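Local coordinates for protein L-lysine 6-oxidase (PDB 3WEU) that oxidises the side-chain amine of free L-lysine with a cysteine tryptophylquinone cofactor, releasing ammonium and antibacterial hydrogen peroxide, at residues 259-262 and 263-267; 294-297 and 298-302; 339-342 and 343-347; 403-406 and 407-411. All blocks are in the same frame, centred on the assembly; numbering follows the deposited sequence.

Interaction 1 of 4, residues 259-262 and 263-267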
# COMPACT_ATOMS: atom_id res chain seq x y z
N SER A 259 9.78 -1.45 -38.37
CA SER A 259 10.75 -0.34 -38.46
C SER A 259 11.76 -0.53 -37.31
O SER A 259 11.43 -0.46 -36.11
CB SER A 259 10.08 1.03 -38.41
OG SER A 259 9.03 1.15 -39.39
N THR A 260 12.97 -0.87 -37.70
CA THR A 260 14.10 -1.08 -36.78
C THR A 260 14.83 0.23 -36.54
O THR A 260 14.69 1.23 -37.29
CB THR A 260 15.14 -2.08 -37.30
OG1 THR A 260 15.92 -1.48 -38.35
CG2 THR A 260 14.49 -3.33 -37.88
N LEU A 261 15.68 0.22 -35.52
CA LEU A 261 16.54 1.41 -35.33
C LEU A 261 17.53 1.64 -36.45
O LEU A 261 17.90 2.80 -36.76
CB LEU A 261 17.25 1.33 -34.00
CG LEU A 261 17.50 2.55 -33.12
CD1 LEU A 261 18.90 3.03 -33.23
CD2 LEU A 261 16.48 3.72 -33.17
N SER A 262 17.93 0.58 -37.16
CA SER A 262 18.65 0.81 -38.44
C SER A 262 17.82 1.57 -39.48
O SER A 262 18.33 2.52 -40.08
CB SER A 262 19.21 -0.47 -39.04
OG SER A 262 19.91 -0.22 -40.26
N ASP A 263 16.56 1.21 -39.63
CA ASP A 263 15.67 2.00 -40.50
C ASP A 263 15.65 3.47 -39.99
O ASP A 263 15.69 4.38 -40.80
CB ASP A 263 14.26 1.46 -40.55
CG ASP A 263 14.21 0.08 -41.07
OD1 ASP A 263 14.83 -0.16 -42.10
OD2 ASP A 263 13.64 -0.80 -40.40
N THR A 264 15.63 3.67 -38.67
CA THR A 264 15.61 5.03 -38.13
C THR A 264 16.86 5.80 -38.58
O THR A 264 16.79 6.94 -39.13
CB THR A 264 15.49 5.06 -36.62
OG1 THR A 264 14.25 4.45 -36.23
CG2 THR A 264 15.55 6.51 -36.10
N CYS A 265 18.03 5.18 -38.37
CA CYS A 265 19.29 5.84 -38.72
C CYS A 265 19.36 6.11 -40.23
O CYS A 265 19.83 7.18 -40.62
CB CYS A 265 20.53 5.04 -38.23
SG CYS A 265 20.66 5.08 -36.44
N PHE A 266 18.93 5.14 -41.06
CA PHE A 266 18.91 5.28 -42.48
C PHE A 266 18.02 6.46 -42.91
O PHE A 266 18.42 7.30 -43.68
CB PHE A 266 18.42 3.95 -43.13
CG PHE A 266 18.49 3.95 -44.61
CD1 PHE A 266 19.73 3.95 -45.24
CD2 PHE A 266 17.35 4.08 -45.40
CE1 PHE A 266 19.81 4.04 -46.62
CE2 PHE A 266 17.43 4.11 -46.77
CZ PHE A 266 18.67 4.07 -47.40
N ASP A 267 16.80 6.51 -42.36
CA ASP A 267 15.85 7.58 -42.72
C ASP A 267 16.42 8.96 -42.35
O ASP A 267 16.36 9.89 -43.15
CB ASP A 267 14.56 7.31 -41.95
CG ASP A 267 13.53 8.42 -42.05
OD1 ASP A 267 13.19 8.79 -43.20
OD2 ASP A 267 13.06 8.83 -40.96
O HOH W 1 16.27 -2.31 -41.02

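Interaction 2 of 4, residues 294-297 and 298-302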
# COMPACT_ATOMS: atom_id res chain seq x y z
N ASN A 294 14.10 -1.07 -55.24
CA ASN A 294 14.42 -2.43 -55.59
C ASN A 294 13.50 -3.32 -54.71
O ASN A 294 13.48 -3.17 -53.48
CB ASN A 294 15.87 -2.76 -55.27
CG ASN A 294 16.19 -4.25 -55.48
OD1 ASN A 294 16.42 -5.02 -54.52
ND2 ASN A 294 16.23 -4.66 -56.76
N PHE A 295 12.83 -4.31 -55.32
CA PHE A 295 11.92 -5.12 -54.54
C PHE A 295 12.61 -5.84 -53.39
O PHE A 295 12.18 -5.75 -52.23
CB PHE A 295 11.19 -6.12 -55.38
CG PHE A 295 10.18 -6.91 -54.57
CD1 PHE A 295 8.97 -6.36 -54.23
CD2 PHE A 295 10.50 -8.19 -54.10
CE1 PHE A 295 8.07 -7.05 -53.46
CE2 PHE A 295 9.59 -8.91 -53.36
CZ PHE A 295 8.38 -8.33 -53.03
N ASP A 296 13.62 -6.61 -53.70
CA ASP A 296 14.26 -7.40 -52.70
C ASP A 296 14.89 -6.57 -51.56
O ASP A 296 14.82 -6.99 -50.41
CB ASP A 296 15.34 -8.36 -53.25
CG ASP A 296 14.78 -9.54 -54.08
OD1 ASP A 296 13.66 -9.96 -53.92
OD2 ASP A 296 15.51 -10.03 -54.97
N ARG A 297 15.53 -5.47 -51.86
CA ARG A 297 16.23 -4.68 -50.87
C ARG A 297 15.25 -3.82 -50.06
O ARG A 297 15.41 -3.67 -48.87
CB ARG A 297 17.22 -3.72 -51.56
CG ARG A 297 18.10 -2.83 -50.68
CD ARG A 297 19.01 -1.82 -51.49
NE ARG A 297 18.14 -0.90 -52.17
CZ ARG A 297 18.46 -0.12 -53.20
NH1 ARG A 297 19.69 -0.12 -53.69
NH2 ARG A 297 17.52 0.66 -53.74
N ASP A 298 14.26 -3.23 -50.71
CA ASP A 298 13.48 -2.17 -50.09
C ASP A 298 12.10 -2.60 -49.63
O ASP A 298 11.53 -2.04 -48.68
CB ASP A 298 13.30 -0.99 -51.04
CG ASP A 298 14.62 -0.37 -51.53
OD1 ASP A 298 15.60 -0.31 -50.77
OD2 ASP A 298 14.62 0.05 -52.74
N ILE A 299 11.51 -3.57 -50.30
CA ILE A 299 10.11 -3.85 -50.08
C ILE A 299 9.91 -5.17 -49.36
O ILE A 299 9.21 -5.26 -48.32
CB ILE A 299 9.37 -3.89 -51.39
CG1 ILE A 299 9.67 -2.62 -52.22
CG2 ILE A 299 7.87 -4.13 -51.19
CD1 ILE A 299 9.32 -1.34 -51.54
N LEU A 300 10.55 -6.19 -49.89
CA LEU A 300 10.47 -7.51 -49.31
C LEU A 300 10.74 -7.58 -47.81
O LEU A 300 10.06 -8.31 -47.16
CB LEU A 300 11.35 -8.50 -50.05
CG LEU A 300 11.48 -9.93 -49.55
CD1 LEU A 300 10.10 -10.61 -49.71
CD2 LEU A 300 12.57 -10.64 -50.39
N PRO A 301 11.69 -6.84 -47.28
CA PRO A 301 11.90 -6.96 -45.82
C PRO A 301 10.69 -6.49 -45.04
O PRO A 301 10.34 -7.05 -44.03
CB PRO A 301 13.08 -6.03 -45.60
CG PRO A 301 13.86 -6.09 -46.97
CD PRO A 301 12.72 -6.00 -47.92
N ILE A 302 9.97 -5.52 -45.56
CA ILE A 302 8.80 -5.05 -44.86
C ILE A 302 7.74 -6.15 -44.82
O ILE A 302 7.13 -6.50 -43.79
CB ILE A 302 8.26 -3.78 -45.51
CG1 ILE A 302 9.26 -2.68 -45.33
CG2 ILE A 302 6.93 -3.40 -44.84
CD1 ILE A 302 8.95 -1.46 -46.16

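Interaction 3 of 4, residues 339-342 and 343-347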
# COMPACT_ATOMS: atom_id res chain seq x y z
N ARG A 339 -1.13 -2.81 -56.60
CA ARG A 339 -0.03 -2.29 -55.77
C ARG A 339 -0.44 -1.01 -55.05
O ARG A 339 -0.08 -0.79 -53.88
CB ARG A 339 1.24 -2.06 -56.58
CG ARG A 339 1.85 -3.34 -57.14
CD ARG A 339 3.16 -3.04 -57.84
NE ARG A 339 2.87 -2.79 -59.23
CZ ARG A 339 2.88 -1.60 -59.80
NH1 ARG A 339 3.21 -0.54 -59.12
NH2 ARG A 339 2.56 -1.49 -61.06
N MET A 340 -1.20 -0.16 -55.76
CA MET A 340 -1.64 1.10 -55.19
C MET A 340 -2.65 0.87 -54.03
O MET A 340 -2.65 1.62 -53.04
CB MET A 340 -2.31 1.94 -56.25
CG MET A 340 -1.41 2.54 -57.27
SD MET A 340 -0.33 3.79 -56.60
CE MET A 340 -1.43 4.77 -55.72
N LYS A 341 -3.52 -0.11 -54.19
CA LYS A 341 -4.47 -0.44 -53.14
C LYS A 341 -3.68 -0.87 -51.89
O LYS A 341 -4.01 -0.43 -50.82
CB LYS A 341 -5.40 -1.52 -53.54
CG LYS A 341 -6.62 -1.61 -52.62
CD LYS A 341 -7.49 -2.76 -53.08
CE LYS A 341 -9.00 -2.49 -53.07
NZ LYS A 341 -9.36 -1.51 -52.03
N TYR A 342 -2.66 -1.72 -52.05
CA TYR A 342 -1.81 -2.21 -50.96
C TYR A 342 -1.16 -1.01 -50.25
O TYR A 342 -1.24 -0.84 -49.05
CB TYR A 342 -0.75 -3.18 -51.56
CG TYR A 342 0.23 -3.83 -50.64
CD1 TYR A 342 1.17 -3.10 -49.93
CD2 TYR A 342 0.24 -5.23 -50.49
CE1 TYR A 342 2.10 -3.73 -49.07
CE2 TYR A 342 1.14 -5.84 -49.62
CZ TYR A 342 2.07 -5.10 -48.93
OH TYR A 342 2.94 -5.72 -48.06
N TYR A 343 -0.56 -0.12 -51.03
CA TYR A 343 0.08 1.05 -50.52
C TYR A 343 -0.87 2.03 -49.82
O TYR A 343 -0.54 2.60 -48.78
CB TYR A 343 0.75 1.82 -51.69
CG TYR A 343 1.27 3.17 -51.28
CD1 TYR A 343 2.44 3.31 -50.59
CD2 TYR A 343 0.59 4.33 -51.60
CE1 TYR A 343 2.95 4.58 -50.23
CE2 TYR A 343 1.07 5.59 -51.26
CZ TYR A 343 2.26 5.71 -50.56
OH TYR A 343 2.73 6.95 -50.15
N ASN A 344 -2.05 2.18 -50.39
CA ASN A 344 -3.00 3.15 -49.85
C ASN A 344 -3.61 2.69 -48.54
O ASN A 344 -4.26 3.47 -47.86
CB ASN A 344 -4.07 3.48 -50.85
CG ASN A 344 -3.58 4.43 -51.93
OD1 ASN A 344 -2.79 5.33 -51.65
ND2 ASN A 344 -4.26 4.39 -53.06
N TYR A 345 -3.35 1.43 -48.14
CA TYR A 345 -3.72 0.99 -46.80
C TYR A 345 -2.71 1.31 -45.73
O TYR A 345 -2.99 1.08 -44.51
CB TYR A 345 -3.99 -0.51 -46.83
CG TYR A 345 -5.36 -0.94 -47.36
CD1 TYR A 345 -6.56 -0.30 -46.94
CD2 TYR A 345 -5.47 -2.00 -48.24
CE1 TYR A 345 -7.83 -0.77 -47.39
CE2 TYR A 345 -6.73 -2.45 -48.70
CZ TYR A 345 -7.87 -1.86 -48.24
OH TYR A 345 -9.04 -2.30 -48.64
N PHE A 346 -1.54 1.84 -46.12
CA PHE A 346 -0.54 2.31 -45.14
C PHE A 346 -0.87 3.71 -44.72
O PHE A 346 -1.26 4.54 -45.52
CB PHE A 346 0.88 2.17 -45.68
CG PHE A 346 1.35 0.73 -45.67
CD1 PHE A 346 0.81 -0.22 -46.50
CD2 PHE A 346 2.34 0.36 -44.80
CE1 PHE A 346 1.22 -1.55 -46.45
CE2 PHE A 346 2.78 -0.94 -44.70
CZ PHE A 346 2.21 -1.92 -45.51
N ARG A 347 -0.76 3.95 -43.40
CA ARG A 347 -0.91 5.32 -42.88
C ARG A 347 0.23 6.21 -43.35
O ARG A 347 1.43 5.86 -43.26
CB ARG A 347 -1.00 5.37 -41.36
CG ARG A 347 -2.11 4.54 -40.75
CD ARG A 347 -2.32 4.89 -39.26
NE ARG A 347 -3.33 3.96 -38.79
CZ ARG A 347 -3.10 2.67 -38.49
NH1 ARG A 347 -1.92 2.14 -38.47
NH2 ARG A 347 -4.10 1.90 -38.15

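Interaction 4 of 4, residues 403-406 and 407-411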
# COMPACT_ATOMS: atom_id res chain seq x y z
N LEU A 403 0.38 3.49 -35.73
CA LEU A 403 1.70 3.42 -36.33
C LEU A 403 1.73 3.76 -37.79
O LEU A 403 0.80 3.49 -38.51
CB LEU A 403 2.32 2.02 -36.10
CG LEU A 403 3.80 1.80 -36.35
CD1 LEU A 403 4.66 2.71 -35.47
CD2 LEU A 403 4.15 0.35 -36.15
N ALA A 404 2.85 4.34 -38.24
CA ALA A 404 3.20 4.43 -39.68
C ALA A 404 4.60 3.89 -39.80
O ALA A 404 5.38 3.81 -38.80
CB ALA A 404 3.20 5.90 -40.15
N LEU A 405 4.96 3.53 -41.02
CA LEU A 405 6.32 3.35 -41.38
C LEU A 405 7.11 4.66 -41.21
O LEU A 405 6.53 5.77 -41.01
CB LEU A 405 6.41 2.91 -42.83
CG LEU A 405 5.75 1.58 -43.19
CD1 LEU A 405 5.80 1.31 -44.67
CD2 LEU A 405 6.35 0.40 -42.46
N ASP A 406 8.42 4.57 -41.30
CA ASP A 406 9.19 5.80 -41.35
C ASP A 406 9.12 6.38 -42.76
O ASP A 406 8.68 5.73 -43.67
CB ASP A 406 10.63 5.66 -40.77
CG ASP A 406 11.60 4.89 -41.61
OD1 ASP A 406 11.65 5.13 -42.84
OD2 ASP A 406 12.45 4.10 -41.02
N ALA A 407 9.51 7.63 -42.90
CA ALA A 407 9.26 8.37 -44.12
C ALA A 407 10.00 7.77 -45.31
O ALA A 407 9.45 7.72 -46.40
CB ALA A 407 9.65 9.83 -43.95
N THR A 408 11.15 7.18 -45.05
CA THR A 408 11.93 6.55 -46.13
C THR A 408 11.36 5.21 -46.55
O THR A 408 11.16 4.94 -47.75
CB THR A 408 13.43 6.54 -45.79
OG1 THR A 408 13.83 7.92 -45.60
CG2 THR A 408 14.26 5.84 -46.90
N GLN A 409 10.97 4.37 -45.56
CA GLN A 409 10.29 3.16 -45.91
C GLN A 409 9.08 3.45 -46.73
O GLN A 409 8.78 2.77 -47.69
CB GLN A 409 9.89 2.39 -44.67
CG GLN A 409 11.04 1.89 -43.84
CD GLN A 409 10.55 1.24 -42.54
OE1 GLN A 409 9.84 1.89 -41.73
NE2 GLN A 409 10.86 -0.04 -42.38
N LEU A 410 8.32 4.45 -46.33
CA LEU A 410 7.04 4.67 -47.00
C LEU A 410 7.25 5.27 -48.40
O LEU A 410 6.55 4.90 -49.37
CB LEU A 410 6.18 5.56 -46.14
CG LEU A 410 4.81 5.86 -46.68
CD1 LEU A 410 3.90 4.63 -46.61
CD2 LEU A 410 4.12 7.03 -45.98
N PHE A 411 8.26 6.12 -48.54
CA PHE A 411 8.61 6.63 -49.86
C PHE A 411 8.91 5.46 -50.84
O PHE A 411 8.41 5.37 -51.95
CB PHE A 411 9.84 7.53 -49.79
CG PHE A 411 10.38 7.83 -51.13
CD1 PHE A 411 9.63 8.58 -52.01
CD2 PHE A 411 11.53 7.23 -51.56
CE1 PHE A 411 10.07 8.82 -53.30
CE2 PHE A 411 11.99 7.46 -52.84
CZ PHE A 411 11.25 8.25 -53.73

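Interaction 1 of 4, residues 259-262 and 263-267
T260 and D263 meet in a local contact at the N-terminal end of helix 261-272, in the buried interior of the chain. T260 holds the N-cap position. Its OG1 accepts from D263 N at 3.0 Å, nearly straight at 165°. A second bond runs the other way. T260 N donates to D263 OD2 at 2.8 Å, reaching the carboxylate on its anti side and 19° out of its plane. These reciprocal bonds make a capping box, which ties the first turn of the helix to the residue before it. The T260 hydroxyl sits between its own backbone N and carbonyl carbon (chi1 74°), and this turns OG1 to the amide of D263. The D263 carboxylate folds back over the cap. Water 1 donates weakly to D263 OD1 and lies 2.8 Å from T260 OG1. D263 OD2 also forms a salt bridge with R305, so the negative charge at this helix start has a cationic partner.

Behind the cap the regular helix bonds begin. T264 N donates to T260 O in the carbonyl plane, and C265 N reaches L261 O. On another side of the turn L261 lays CD2 against T264 CB at 3.8 Å and CD1 near C265 SG at 4.2 Å. Helix 433-439 covers this apolar side, with I439 touching both L261 and C265. S262 turns its hydroxyl to Y467, while S259 OG bonds to Q409 on helix 407-418.

Interaction 2 of 4, residues 294-297 and 298-302
The first turn of helix 295-308 is capped by N294 and tied back by D298, which meets both N294 and R297. N294 N donates to D298 OD2 at 2.8 Å, from above the carboxylate plane. The same oxygen takes a second bond from R297 NH2 through its syn lone pair, at 3.1 Å. R297 NE reaches the other oxygen, D298 OD1, at 3.0 Å. The salt bridge is side-on, one nitrogen to each oxygen, with the two planes 38° apart. A bend in the arginine chain at chi3 (65°) brings its NE edge round to the aspartate. N294 CB lies over one guanidinium face. D298 OD1 also bonds to Y429 OH, the Y429 ring makes a cation-pi contact with R297, and R297 NH1 bonds to D427 O.

N294 is the N-cap residue: its OD1 accepts from R297 N at 2.8 Å. Its ND2 is held by G424 O and T422 OG1. The turn then widens to pi type. F295 O accepts from both I299 N and L300 N, the latter bond almost straight at 177°. P301 has no amide hydrogen to offer. The helix kinks at P301 and I302, whose backbone nitrogens do not continue the pattern; I302 N bonds weakly to I299 O.

The F295 ring leans forward along the helix, toward I299 and L300. L300 N lies over one of its faces. F295 CE1 touches I299 CG2 at 3.7 Å, and F295 CE2 touches L300 CB at 3.8 Å. Beyond it, I299 packs on L413 and W416 of helix 407-418.

Interaction 3 of 4, residues 339-342 and 343-347
The Y342 and F346 side chains run alongside each other. Their closest atoms are Y342 CE1 and F346 CE1, 3.5 Å apart. The ring planes are 17° from parallel, but the rings are offset so far that little of either face is shared, with centroids 5.7 Å apart. F346 also turns an edge to the backbone: its CD1 comes within 3.3 Å of Y342 O, in the plane of the ring. F346 CG sits beside its own backbone N (chi1 -75°), which folds the ring back toward Y342.

K341 and Y345 keep company in a similar way. The lysine chain follows the tyrosine, and K341 CG approaches Y345 CE2 at 4.0 Å. K341 NZ makes only a weak bond to Y345 OH at 3.5 Å. On another side, M340 CE meets N344 ND2 at 3.9 Å.

These side chains are spaced by the closing turns of helix 336-344. Y343 N donates to R339 O and N344 N to M340 O, as in a regular alpha helix. Then the spacing shortens to the i to i-3 bonds of a 3-10 turn. Y345 N bonds to Y342 O at 3.2 Å, above the carbonyl plane, and only weakly to K341 O. F346 N likewise bonds back three residues, to Y343 O.

Further out, the Y342 ring makes edge-to-face contacts with F321, Y328 and W416, and its OH bonds to F321 O. Y343 packs on L410 and A417 of helix 407-418, while its OH meets Q348 NE2.

Interaction 4 of 4, residues 403-406 and 407-411
The D406 carboxylate and the Q409 amide run across each other, their planes tilted by 35°. Q409 OE1 accepts from D406 N at 3.1 Å. This bond lies in the amide plane, on a lone pair, and is nearly straight. In return, D406 OD1 accepts from Q409 N at 2.9 Å, on the syn side of the carboxylate but 31° out of its plane. The exchange is a capping box, with D406 at the N-cap of helix 407-418. D406 CG stands between its backbone N and carbonyl carbon (chi1 73°), which swings OD1 over the first turn. T408 N makes a second, weak bond to D406 OD1. The first regular helix bond follows, from L410 N to D406 O. L405 lays its CB against Q409 OE1 at 3.7 Å and L410 CB at 4.2 Å.

With S259 as a further partner of Q409 OE1, and Q409 NE2 bonded to I258 O, both ends of the amide are fixed. The cap joins the loop after strand 400-402 to its helix and rests against helix 261-272, where D406 packs on D263 and D267 and T408 OG1 bonds to D267.

Overall arrangement
Interactions 1, 2 and 4 each cap the start of a helix, while interaction 3 lies at the end of one. Interaction 4 touches the other three. It is closest to interaction 1, with centres about 10 Å apart. There S259 OG to Q409 OE1 and D267 OD1 to T408 OG1 both measure 2.6 Å, so two helix starts are bound together. Toward interaction 3, R347 NH1 reaches L403 O at 3.0 Å, and F346 CD2 packs on L405 CD1 at 3.6 Å. Interaction 2 adds a looser touch, I302 CD1 to Q409 CB. Interactions 2 and 3 do not meet, but W416 of helix 407-418 packs against both.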